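PDB 4H7N: aldehyde dehydrogenase from Anabaena variabilis, which probably oxidises aldehydes to carboxylic acids with NAD+ as electron acceptor. Local coordinates for residues T7-D19 with V337-T349. Residues are numbered along the deposited sequence; the frame is centred on the assembly and turned at random.
Sequences TIEVRNPRTGKFD and VEELGGGWWCRPT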
loop_
_atom_site.group_PDB
_atom_site.type_symbol
_atom_site.label_atom_id
_atom_site.label_comp_id
_atom_site.label_asym_id
_atom_site.label_seq_id
_atom_site.Cartn_x
_atom_site.Cartn_y
_atom_site.Cartn_z
ATOM N N THR A 7 1.424 -13.710 -33.269
ATOM C CA THR A 7 0.599 -14.710 -32.618
ATOM C C THR A 7 1.533 -15.552 -31.739
ATOM O O THR A 7 2.717 -15.581 -31.984
ATOM C CB THR A 7 -0.160 -15.596 -33.644
ATOM O OG1 THR A 7 0.750 -16.446 -34.321
ATOM C CG2 THR A 7 -0.886 -14.752 -34.701
ATOM N N ILE A 8 0.998 -16.243 -30.741
ATOM C CA ILE A 8 1.779 -17.107 -29.875
ATOM C C ILE A 8 1.112 -18.478 -29.906
ATOM O O ILE A 8 -0.071 -18.592 -29.653
ATOM C CB ILE A 8 1.798 -16.563 -28.419
ATOM C CG1 ILE A 8 2.497 -15.215 -28.362
ATOM C CG2 ILE A 8 2.540 -17.526 -27.498
ATOM C CD1 ILE A 8 2.227 -14.371 -27.131
ATOM N N GLU A 9 1.877 -19.515 -30.215
ATOM C CA GLU A 9 1.354 -20.860 -30.189
ATOM C C GLU A 9 1.499 -21.389 -28.772
ATOM O O GLU A 9 2.487 -21.098 -28.094
ATOM C CB GLU A 9 2.100 -21.723 -31.170
ATOM C CG GLU A 9 1.881 -21.291 -32.602
ATOM C CD GLU A 9 2.489 -22.282 -33.582
ATOM O OE1 GLU A 9 3.725 -22.261 -33.774
ATOM O OE2 GLU A 9 1.725 -23.114 -34.112
ATOM N N VAL A 10 0.521 -22.165 -28.320
ATOM C CA VAL A 10 0.434 -22.492 -26.901
ATOM C C VAL A 10 0.534 -23.994 -26.793
ATOM O O VAL A 10 -0.224 -24.729 -27.452
ATOM C CB VAL A 10 -0.861 -21.962 -26.279
ATOM C CG1 VAL A 10 -0.998 -22.376 -24.816
ATOM C CG2 VAL A 10 -0.960 -20.457 -26.408
ATOM N N ARG A 11 1.500 -24.448 -25.996
ATOM C CA ARG A 11 1.746 -25.859 -25.768
ATOM C C ARG A 11 0.690 -26.496 -24.854
ATOM O O ARG A 11 0.210 -25.900 -23.884
ATOM C CB ARG A 11 3.170 -25.993 -25.210
ATOM C CG ARG A 11 3.572 -27.353 -24.698
ATOM C CD ARG A 11 5.047 -27.362 -24.341
ATOM N NE ARG A 11 5.497 -28.632 -23.820
ATOM C CZ ARG A 11 5.215 -29.099 -22.599
ATOM N NH1 ARG A 11 4.478 -28.409 -21.745
ATOM N NH2 ARG A 11 5.666 -30.269 -22.218
ATOM N N ASN A 12 0.290 -27.692 -25.217
ATOM C CA ASN A 12 -0.534 -28.549 -24.396
ATOM C C ASN A 12 0.400 -29.305 -23.455
ATOM O O ASN A 12 1.330 -29.989 -23.897
ATOM C CB ASN A 12 -1.270 -29.526 -25.300
ATOM C CG ASN A 12 -2.169 -30.484 -24.553
ATOM O OD1 ASN A 12 -1.801 -31.114 -23.588
ATOM N ND2 ASN A 12 -3.341 -30.677 -25.111
ATOM N N PRO A 13 0.173 -29.164 -22.155
ATOM C CA PRO A 13 1.074 -29.756 -21.166
ATOM C C PRO A 13 1.016 -31.299 -21.067
ATOM O O PRO A 13 1.946 -31.901 -20.576
ATOM C CB PRO A 13 0.611 -29.108 -19.867
ATOM C CG PRO A 13 -0.832 -28.889 -20.073
ATOM C CD PRO A 13 -0.910 -28.404 -21.509
ATOM N N ARG A 14 -0.060 -31.922 -21.531
ATOM C CA ARG A 14 -0.146 -33.386 -21.549
ATOM C C ARG A 14 0.557 -33.973 -22.761
ATOM O O ARG A 14 1.269 -34.975 -22.652
ATOM C CB ARG A 14 -1.598 -33.872 -21.527
ATOM C CG ARG A 14 -2.313 -33.566 -20.239
ATOM C CD ARG A 14 -3.671 -34.275 -20.095
ATOM N NE ARG A 14 -3.459 -35.679 -20.109
ATOM C CZ ARG A 14 -3.223 -36.445 -19.054
ATOM N NH1 ARG A 14 -3.275 -36.004 -17.807
ATOM N NH2 ARG A 14 -2.960 -37.701 -19.271
ATOM N N THR A 15 0.342 -33.367 -23.926
ATOM C CA THR A 15 0.836 -33.907 -25.173
ATOM C C THR A 15 2.111 -33.277 -25.676
ATOM O O THR A 15 2.786 -33.859 -26.493
ATOM C CB THR A 15 -0.182 -33.807 -26.322
ATOM O OG1 THR A 15 -0.345 -32.449 -26.732
ATOM C CG2 THR A 15 -1.515 -34.451 -25.988
ATOM N N GLY A 16 2.444 -32.081 -25.218
ATOM C CA GLY A 16 3.634 -31.444 -25.696
ATOM C C GLY A 16 3.470 -30.793 -27.057
ATOM O O GLY A 16 4.437 -30.222 -27.580
ATOM N N LYS A 17 2.278 -30.862 -27.642
ATOM C CA LYS A 17 2.055 -30.267 -28.970
ATOM C C LYS A 17 1.370 -28.936 -28.844
ATOM O O LYS A 17 0.709 -28.646 -27.825
ATOM C CB LYS A 17 1.133 -31.124 -29.820
ATOM C CG LYS A 17 1.612 -32.518 -30.062
ATOM C CD LYS A 17 0.506 -33.273 -30.803
ATOM C CE LYS A 17 1.073 -34.150 -31.895
ATOM N NZ LYS A 17 1.982 -35.135 -31.253
ATOM N N PHE A 18 1.495 -28.136 -29.894
ATOM C CA PHE A 18 0.810 -26.843 -29.963
ATOM C C PHE A 18 -0.636 -27.068 -30.352
ATOM O O PHE A 18 -0.910 -27.696 -31.344
ATOM C CB PHE A 18 1.450 -25.921 -30.970
ATOM C CG PHE A 18 2.786 -25.388 -30.555
ATOM C CD1 PHE A 18 2.963 -24.773 -29.316
ATOM C CD2 PHE A 18 3.871 -25.445 -31.434
ATOM C CE1 PHE A 18 4.197 -24.267 -28.941
ATOM C CE2 PHE A 18 5.114 -24.923 -31.070
ATOM C CZ PHE A 18 5.276 -24.330 -29.815
ATOM N N ASP A 19 -1.584 -26.604 -29.576
ATOM C CA ASP A 19 -2.970 -26.889 -29.928
ATOM C C ASP A 19 -3.853 -25.692 -29.722
ATOM O O ASP A 19 -5.056 -25.846 -29.586
ATOM C CB ASP A 19 -3.490 -28.105 -29.145
ATOM C CG ASP A 19 -3.651 -27.812 -27.632
ATOM O OD1 ASP A 19 -3.213 -26.724 -27.150
ATOM O OD2 ASP A 19 -4.220 -28.674 -26.927
ATOM N N VAL A 337 12.466 -36.182 -13.536
ATOM C CA VAL A 337 11.632 -35.466 -14.482
ATOM C C VAL A 337 11.667 -36.187 -15.822
ATOM O O VAL A 337 12.702 -36.257 -16.456
ATOM C CB VAL A 337 12.091 -34.030 -14.640
ATOM C CG1 VAL A 337 11.270 -33.320 -15.713
ATOM C CG2 VAL A 337 11.976 -33.302 -13.283
ATOM N N GLU A 338 10.544 -36.751 -16.247
ATOM C CA GLU A 338 10.527 -37.594 -17.462
ATOM C C GLU A 338 9.419 -37.194 -18.412
ATOM O O GLU A 338 8.384 -36.616 -17.991
ATOM C CB GLU A 338 10.404 -39.060 -17.101
ATOM C CG GLU A 338 9.394 -39.329 -16.001
ATOM C CD GLU A 338 9.274 -40.808 -15.656
ATOM O OE1 GLU A 338 9.893 -41.614 -16.368
ATOM O OE2 GLU A 338 8.548 -41.153 -14.691
ATOM N N GLU A 339 9.665 -37.458 -19.684
ATOM C CA GLU A 339 8.705 -37.264 -20.752
ATOM C C GLU A 339 7.833 -38.513 -20.895
ATOM O O GLU A 339 8.328 -39.634 -20.933
ATOM C CB GLU A 339 9.420 -36.886 -22.072
ATOM C CG GLU A 339 8.487 -36.723 -23.288
ATOM C CD GLU A 339 8.313 -38.008 -24.126
ATOM O OE1 GLU A 339 9.318 -38.489 -24.685
ATOM O OE2 GLU A 339 7.189 -38.542 -24.252
ATOM N N LEU A 340 6.517 -38.318 -20.893
ATOM C CA LEU A 340 5.572 -39.395 -21.110
ATOM C C LEU A 340 4.409 -38.849 -21.938
ATOM O O LEU A 340 3.769 -37.821 -21.575
ATOM C CB LEU A 340 5.060 -39.958 -19.800
ATOM C CG LEU A 340 6.081 -40.531 -18.807
ATOM C CD1 LEU A 340 5.400 -40.620 -17.454
ATOM C CD2 LEU A 340 6.600 -41.900 -19.267
ATOM N N GLY A 341 4.167 -39.501 -23.075
ATOM C CA GLY A 341 3.141 -39.065 -24.032
ATOM C C GLY A 341 3.370 -37.664 -24.558
ATOM O O GLY A 341 2.439 -37.006 -25.037
ATOM N N GLY A 342 4.613 -37.206 -24.500
ATOM C CA GLY A 342 4.966 -35.876 -24.962
ATOM C C GLY A 342 4.941 -34.811 -23.879
ATOM O O GLY A 342 5.381 -33.680 -24.107
ATOM N N GLY A 343 4.398 -35.139 -22.714
ATOM C CA GLY A 343 4.375 -34.226 -21.564
ATOM C C GLY A 343 5.520 -34.449 -20.590
ATOM O O GLY A 343 6.166 -35.478 -20.635
ATOM N N TRP A 344 5.764 -33.487 -19.706
ATOM C CA TRP A 344 6.771 -33.636 -18.658
ATOM C C TRP A 344 6.067 -33.945 -17.335
ATOM O O TRP A 344 5.051 -33.331 -16.994
ATOM C CB TRP A 344 7.584 -32.344 -18.462
ATOM C CG TRP A 344 8.569 -32.037 -19.552
ATOM C CD1 TRP A 344 8.528 -30.983 -20.418
ATOM C CD2 TRP A 344 9.753 -32.780 -19.878
ATOM N NE1 TRP A 344 9.595 -31.033 -21.270
ATOM C CE2 TRP A 344 10.366 -32.124 -20.967
ATOM C CE3 TRP A 344 10.348 -33.945 -19.359
ATOM C CZ2 TRP A 344 11.557 -32.578 -21.552
ATOM C CZ3 TRP A 344 11.512 -34.411 -19.932
ATOM C CH2 TRP A 344 12.115 -33.722 -21.029
ATOM N N TRP A 345 6.682 -34.834 -16.576
ATOM C CA TRP A 345 6.147 -35.361 -15.340
ATOM C C TRP A 345 7.237 -35.550 -14.287
ATOM O O TRP A 345 8.416 -35.755 -14.607
ATOM C CB TRP A 345 5.488 -36.718 -15.588
ATOM C CG TRP A 345 4.498 -36.716 -16.682
ATOM C CD1 TRP A 345 4.754 -36.802 -18.016
ATOM C CD2 TRP A 345 3.081 -36.654 -16.546
ATOM N NE1 TRP A 345 3.581 -36.775 -18.732
ATOM C CE2 TRP A 345 2.537 -36.694 -17.854
ATOM C CE3 TRP A 345 2.214 -36.583 -15.453
ATOM C CZ2 TRP A 345 1.185 -36.653 -18.095
ATOM C CZ3 TRP A 345 0.857 -36.565 -15.697
ATOM C CH2 TRP A 345 0.358 -36.591 -17.017
ATOM N N CYS A 346 6.826 -35.439 -13.030
ATOM C CA CYS A 346 7.666 -35.788 -11.880
ATOM C C CYS A 346 6.762 -36.357 -10.807
ATOM O O CYS A 346 5.722 -35.765 -10.457
ATOM C CB CYS A 346 8.388 -34.566 -11.311
ATOM S SG CYS A 346 9.671 -35.009 -10.073
ATOM N N ARG A 347 7.185 -37.465 -10.246
ATOM C CA ARG A 347 6.447 -38.052 -9.147
ATOM C C ARG A 347 6.844 -37.410 -7.826
ATOM O O ARG A 347 7.928 -36.840 -7.697
ATOM C CB ARG A 347 6.691 -39.559 -9.044
ATOM C CG ARG A 347 6.108 -40.368 -10.175
ATOM C CD ARG A 347 6.454 -41.843 -10.017
ATOM N NE ARG A 347 5.488 -42.620 -10.786
ATOM C CZ ARG A 347 5.598 -42.923 -12.074
ATOM N NH1 ARG A 347 6.669 -42.556 -12.783
ATOM N NH2 ARG A 347 4.624 -43.613 -12.655
ATOM N N PRO A 348 5.962 -37.515 -6.835
ATOM C CA PRO A 348 6.299 -37.136 -5.458
ATOM C C PRO A 348 7.658 -37.695 -5.049
ATOM O O PRO A 348 7.932 -38.866 -5.236
ATOM C CB PRO A 348 5.169 -37.776 -4.647
ATOM C CG PRO A 348 4.004 -37.758 -5.582
ATOM C CD PRO A 348 4.608 -38.103 -6.920
ATOM N N THR A 349 8.527 -36.821 -4.585
ATOM C CA THR A 349 9.917 -37.138 -4.372
ATOM C C THR A 349 10.310 -36.798 -2.956
ATOM O O THR A 349 10.210 -35.634 -2.565
ATOM C CB THR A 349 10.756 -36.330 -5.352
ATOM O OG1 THR A 349 10.380 -36.683 -6.689
ATOM C CG2 THR A 349 12.217 -36.545 -5.170
HETATM O O HOH W 1 4.333 -30.873 -19.661
HETATM O O HOH W 2 7.074 -31.861 -24.025
HETATM O O HOH W 3 0.986 -37.270 -21.564
#
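Arg14 and Trp345 meet where NH1 of the arginine comes to 3.8 Å from CH2, at the edge of the indole and near its plane; guanidinium and ring stand 75° apart, too steep for a parallel stack. NH1 is itself hydrogen-bonded to the carbonyls of Ala296 and Gly79. Arg11, its CG anti to the backbone N (chi1 171°) and its chain extended through NE, brings NH2 to 3.5 Å from CD1 of Trp344, whose own NE1 bonds Glu311. Between these side chains the backbones touch without a direct hydrogen bond: Gly342 CA lies 3.3 Å from Thr15 O in a CA-H...O contact. One water accepts from Arg11 NH2 and Trp344 N and donates to Pro13 O; another donates to Arg14 O (2.6 Å) and Leu340 O (2.8 Å). Behind them, Asn12 OD1 accepts from Arg14 N (2.8 Å) and Thr15 N, fixing the bend that presents their carbonyls. Trp345 NE1 reaches back 3.0 Å to Leu340 O, first residue of a type I' turn, which also accepts from Gly343 N. Replacing Trp345 by alanine is likely to cost Leu340 O its side-chain donor and Arg14 its ring edge. Waters, CA-H...O and arginine-indole contacts thus join hairpins 8-11/18-22 and 338-340/343-345, structural packing away from the predicted active-site Glu232.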